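Local coordinates for invertase/pectin methylesterase inhibitor family protein (Arabidopsis thaliana, PDB 1X91) that inhibits plant pectin methylesterases as a secreted four-helix-bundle protein of the PMEI family, at residues A[19-22]-A[23-27]; A[128-131]-A[132-136]. The protein carries 1 engineered substitution. All blocks are in the same frame, centred on the assembly; numbering follows the deposited sequence.

Interaction 1: residues A[19-22]-A[23-27]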
loop_
_atom_site.group_PDB
_atom_site.type_symbol
_atom_site.label_atom_id
_atom_site.label_comp_id
_atom_site.label_asym_id
_atom_site.label_seq_id
_atom_site.Cartn_x
_atom_site.Cartn_y
_atom_site.Cartn_z
ATOM N N SER A 19 -9.791 6.004 10.630
ATOM C CA SER A 19 -9.842 4.908 11.601
ATOM C C SER A 19 -8.647 3.982 11.385
ATOM O O SER A 19 -7.928 3.646 12.326
ATOM C CB SER A 19 -11.139 4.105 11.538
ATOM O OG SER A 19 -12.244 4.948 11.884
ATOM N N PHE A 20 -8.449 3.568 10.143
ATOM C CA PHE A 20 -7.314 2.699 9.843
ATOM C C PHE A 20 -5.987 3.314 10.245
ATOM O O PHE A 20 -5.121 2.653 10.848
ATOM C CB PHE A 20 -7.288 2.312 8.365
ATOM C CG PHE A 20 -6.061 1.499 7.992
ATOM C CD1 PHE A 20 -6.116 0.132 7.968
ATOM C CD2 PHE A 20 -4.880 2.121 7.660
ATOM C CE1 PHE A 20 -4.998 -0.627 7.601
ATOM C CE2 PHE A 20 -3.723 1.377 7.361
ATOM C CZ PHE A 20 -3.807 0.008 7.305
ATOM N N CYS A 21 -5.802 4.581 9.919
ATOM C CA CYS A 21 -4.574 5.295 10.183
ATOM C C CYS A 21 -4.349 5.415 11.684
ATOM O O CYS A 21 -3.267 5.166 12.146
ATOM C CB CYS A 21 -4.593 6.675 9.551
ATOM S SG CYS A 21 -3.248 7.789 9.868
ATOM N N LEU A 22 -5.394 5.754 12.436
ATOM C CA LEU A 22 -5.276 5.809 13.886
ATOM C C LEU A 22 -4.893 4.460 14.468
ATOM O O LEU A 22 -4.042 4.374 15.322
ATOM C CB LEU A 22 -6.581 6.316 14.516
ATOM C CG LEU A 22 -6.931 7.763 14.170
ATOM C CD1 LEU A 22 -8.413 8.052 14.546
ATOM C CD2 LEU A 22 -5.995 8.819 14.825
ATOM N N LYS A 23 -5.521 3.393 14.001
ATOM C CA LYS A 23 -5.155 2.079 14.428
ATOM C C LYS A 23 -3.691 1.802 14.143
ATOM O O LYS A 23 -2.945 1.323 14.999
ATOM C CB LYS A 23 -6.061 1.056 13.760
ATOM C CG LYS A 23 -5.758 -0.427 14.077
ATOM C CD LYS A 23 -6.632 -1.394 13.291
ATOM C CE LYS A 23 -7.888 -1.738 13.979
ATOM N NZ LYS A 23 -8.564 -2.955 13.376
ATOM N N PHE A 24 -3.287 2.086 12.918
ATOM C CA PHE A 24 -1.917 1.808 12.489
ATOM C C PHE A 24 -0.883 2.567 13.319
ATOM O O PHE A 24 0.109 1.960 13.819
ATOM C CB PHE A 24 -1.808 2.112 10.989
ATOM C CG PHE A 24 -0.439 1.855 10.400
ATOM C CD1 PHE A 24 0.015 0.565 10.245
ATOM C CD2 PHE A 24 0.375 2.920 10.067
ATOM C CE1 PHE A 24 1.290 0.313 9.687
ATOM C CE2 PHE A 24 1.642 2.682 9.503
ATOM C CZ PHE A 24 2.105 1.360 9.347
ATOM N N LEU A 25 -1.067 3.863 13.516
ATOM C CA LEU A 25 -0.032 4.633 14.195
ATOM C C LEU A 25 0.005 4.328 15.685
ATOM O O LEU A 25 1.082 4.343 16.298
ATOM C CB LEU A 25 -0.201 6.106 13.966
ATOM C CG LEU A 25 -0.147 6.558 12.496
ATOM C CD1 LEU A 25 -0.321 8.021 12.366
ATOM C CD2 LEU A 25 1.186 6.150 11.848
ATOM N N ASN A 26 -1.152 4.046 16.276
ATOM C CA ASN A 26 -1.148 3.645 17.678
ATOM C C ASN A 26 -0.587 2.248 17.908
ATOM O O ASN A 26 0.186 2.041 18.850
ATOM C CB ASN A 26 -2.524 3.773 18.291
ATOM C CG ASN A 26 -2.887 5.194 18.502
ATOM O OD1 ASN A 26 -2.357 5.847 19.417
ATOM N ND2 ASN A 26 -3.719 5.726 17.623
ATOM N N THR A 27 -0.965 1.306 17.047
ATOM C CA THR A 27 -0.560 -0.097 17.218
ATOM C C THR A 27 0.944 -0.202 17.172
ATOM O O THR A 27 1.540 -1.050 17.885
ATOM C CB THR A 27 -1.212 -1.000 16.133
ATOM O OG1 THR A 27 -2.613 -1.093 16.369
ATOM C CG2 THR A 27 -0.731 -2.480 16.280
#

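Interaction 2: residues A[128-131]-A[132-136]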
loop_
_atom_site.group_PDB
_atom_site.type_symbol
_atom_site.label_atom_id
_atom_site.label_comp_id
_atom_site.label_asym_id
_atom_site.label_seq_id
_atom_site.Cartn_x
_atom_site.Cartn_y
_atom_site.Cartn_z
ATOM N N SER A 128 -9.474 -11.794 1.444
ATOM C CA SER A 128 -8.106 -11.367 1.795
ATOM C C SER A 128 -7.527 -10.517 0.658
ATOM O O SER A 128 -6.822 -9.546 0.914
ATOM C CB SER A 128 -7.189 -12.555 2.160
ATOM O OG SER A 128 -6.729 -13.170 0.995
ATOM N N VAL A 129 -7.800 -10.855 -0.607
ATOM C CA VAL A 129 -7.357 -10.000 -1.694
ATOM C C VAL A 129 -8.001 -8.619 -1.572
ATOM O O VAL A 129 -7.304 -7.587 -1.695
ATOM C CB VAL A 129 -7.644 -10.624 -3.097
ATOM C CG1 VAL A 129 -7.342 -9.620 -4.228
ATOM C CG2 VAL A 129 -6.864 -11.918 -3.279
ATOM N N VAL A 130 -9.302 -8.553 -1.338
ATOM C CA VAL A 130 -9.997 -7.260 -1.269
ATOM C C VAL A 130 -9.503 -6.481 -0.048
ATOM O O VAL A 130 -9.179 -5.305 -0.151
ATOM C CB VAL A 130 -11.542 -7.473 -1.170
ATOM C CG1 VAL A 130 -12.270 -6.169 -0.798
ATOM C CG2 VAL A 130 -12.064 -8.056 -2.445
ATOM N N ASN A 131 -9.379 -7.162 1.074
ATOM C CA ASN A 131 -9.064 -6.494 2.333
ATOM C C ASN A 131 -7.612 -6.037 2.298
ATOM O O ASN A 131 -7.337 -4.938 2.715
ATOM C CB ASN A 131 -9.302 -7.403 3.532
ATOM C CG ASN A 131 -10.781 -7.667 3.771
ATOM O OD1 ASN A 131 -11.648 -7.024 3.166
ATOM N ND2 ASN A 131 -11.079 -8.651 4.627
ATOM N N ASN A 132 -6.692 -6.879 1.838
ATOM C CA ASN A 132 -5.290 -6.459 1.705
ATOM C C ASN A 132 -5.128 -5.324 0.719
ATOM O O ASN A 132 -4.276 -4.461 0.910
ATOM C CB ASN A 132 -4.363 -7.603 1.319
ATOM C CG ASN A 132 -4.049 -8.541 2.474
ATOM O OD1 ASN A 132 -4.605 -8.418 3.563
ATOM N ND2 ASN A 132 -3.143 -9.493 2.230
ATOM N N SER A 133 -5.905 -5.311 -0.366
ATOM C CA SER A 133 -5.842 -4.221 -1.330
ATOM C C SER A 133 -6.291 -2.913 -0.724
ATOM O O SER A 133 -5.668 -1.887 -0.940
ATOM C CB SER A 133 -6.656 -4.505 -2.589
ATOM O OG SER A 133 -6.044 -5.556 -3.328
ATOM N N LYS A 134 -7.364 -2.969 0.042
ATOM C CA LYS A 134 -7.800 -1.793 0.783
ATOM C C LYS A 134 -6.734 -1.356 1.798
ATOM O O LYS A 134 -6.444 -0.168 1.918
ATOM C CB LYS A 134 -9.127 -2.064 1.503
ATOM C CG LYS A 134 -10.271 -2.186 0.581
ATOM C CD LYS A 134 -11.570 -2.477 1.356
ATOM C CE LYS A 134 -12.748 -2.619 0.427
ATOM N NZ LYS A 134 -13.977 -2.872 1.236
ATOM N N THR A 135 -6.137 -2.286 2.514
ATOM C CA THR A 135 -5.088 -1.997 3.504
ATOM C C THR A 135 -3.898 -1.342 2.821
ATOM O O THR A 135 -3.355 -0.363 3.303
ATOM C CB THR A 135 -4.677 -3.277 4.196
ATOM O OG1 THR A 135 -5.776 -3.654 5.064
ATOM C CG2 THR A 135 -3.418 -3.110 5.062
ATOM N N ILE A 136 -3.500 -1.850 1.666
ATOM C CA ILE A 136 -2.353 -1.261 0.986
ATOM C C ILE A 136 -2.685 0.126 0.472
ATOM O O ILE A 136 -1.842 1.012 0.549
ATOM C CB ILE A 136 -1.841 -2.215 -0.134
ATOM C CG1 ILE A 136 -1.189 -3.415 0.499
ATOM C CG2 ILE A 136 -0.890 -1.512 -1.120
ATOM C CD1 ILE A 136 -1.091 -4.626 -0.402
#

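Interaction 1: residues A[19-22]-A[23-27]
The phenyl ring of Phe-20 meets the side chain of Phe-24 obliquely, CE2 lying 4.2 Å from Phe-24 CB, and the two side chains run side by side rather than stacking. Phe-20 also rests on Asn-138 and Leu-139 of helix 127-149, while the ring of Phe-24 packs against Leu-139 and against Thr-41 and Ser-44 of helix 34-62. This is an i to i+4 side-chain contact on helix 18-27, which, from its place near the N-terminus, probably belongs to the alpha-hairpin extension required for inhibition. Both CG atoms stand opposite the backbone N (chi1 175° for Phe-20 and -179° for Phe-24), which sends the rings off the same flank of the helix.

One residue further on, Cys-21 and Leu-25 repeat the spacing. Cys-21 SG touches Leu-25 CD1 at 3.9 Å and is tied by a disulfide to Cys-12, which Leu-25 also contacts, so the methyl group packs against the disulfide.

Polar side chains also fold back on the exposed part of the helix. Asn-26 turns its amide back on the preceding turn: ND2 donates to Leu-22 O at 2.7 Å, from above the carbonyl plane, and Asn-26 N reaches that oxygen from the opposite face at 3.1 Å. Lys-23 O is likewise gripped twice, by Thr-27 N and, from the other face of its plane, by Thr-27 OG1, each at 2.8 Å.

Interaction 2: residues A[128-131]-A[132-136]
Lys-134 lies alongside Val-130, one turn earlier on helix 127-149 of the four-helix bundle, and its side chain can be read atom by atom. CB sits 3.6 Å from both Val-130 O and Asn-131 O. CG comes within 3.4 Å of Val-130 O, the oxygen that also accepts the backbone N-H of Lys-134, and CD climbs past it. CE then meets the methyl CG1 of Val-130 at 3.8 Å. With CG beside the backbone N (chi1 -70°) and every later torsion extended, the aliphatic rod follows the valine and takes NZ beyond it, on an exposed side of the helix.

The buried side of the same turn works differently. Ser-133 bends its hydroxyl back along the helix, its chi1 of -68° setting OG near the carbonyl of Val-129. OG donates to Val-129 O at 2.9 Å and the backbone N of Ser-133 does so at 3.0 Å, from opposite faces of the carbonyl plane. Tyr-79 OH is a second hydrogen-bond partner of OG, and Cys-115 and Leu-116 of helix 98-119 touch the serine. Were Ser-133 replaced by an alanine, Val-129 O would probably keep a single donor from within the helix, and the Tyr-79 hydroxyl would lose a hydrogen-bond partner.

Asn-132 lays its amide near Ser-128 O, with CG 3.3 Å from that oxygen, yet ND2 hydrogen-bonds to Thr-52 OG1 of helix 34-62. Small polar side chains thus serve twice at this interface: they pack closely over the helix's own carbonyls, and two of their polar atoms, Asn-132 ND2 and Ser-133 OG, find partners on neighbouring helices.

The two interactions illustrate one principle, contact between successive turns of a helix, in two settings: interaction 1 in what is probably the N-terminal extension and interaction 2 early in a helix of the bundle. Their centres are about 16 Å apart, yet they meet directly, Phe-20 CZ packing at 3.9 Å against Thr-135 CG2. The phenylalanine pair of 19-27 is thereby seated on the helix whose earlier turns form 128-136. Each also lies beside a disulfide: Cys-21 belongs to the bridge with Cys-12, whereas Val-129 and Ser-133 pack on Cys-115, which is bonded to Cys-75. Apolar contact of Phe-20 with Thr-135 thus joins helix 18-27 to helix 127-149.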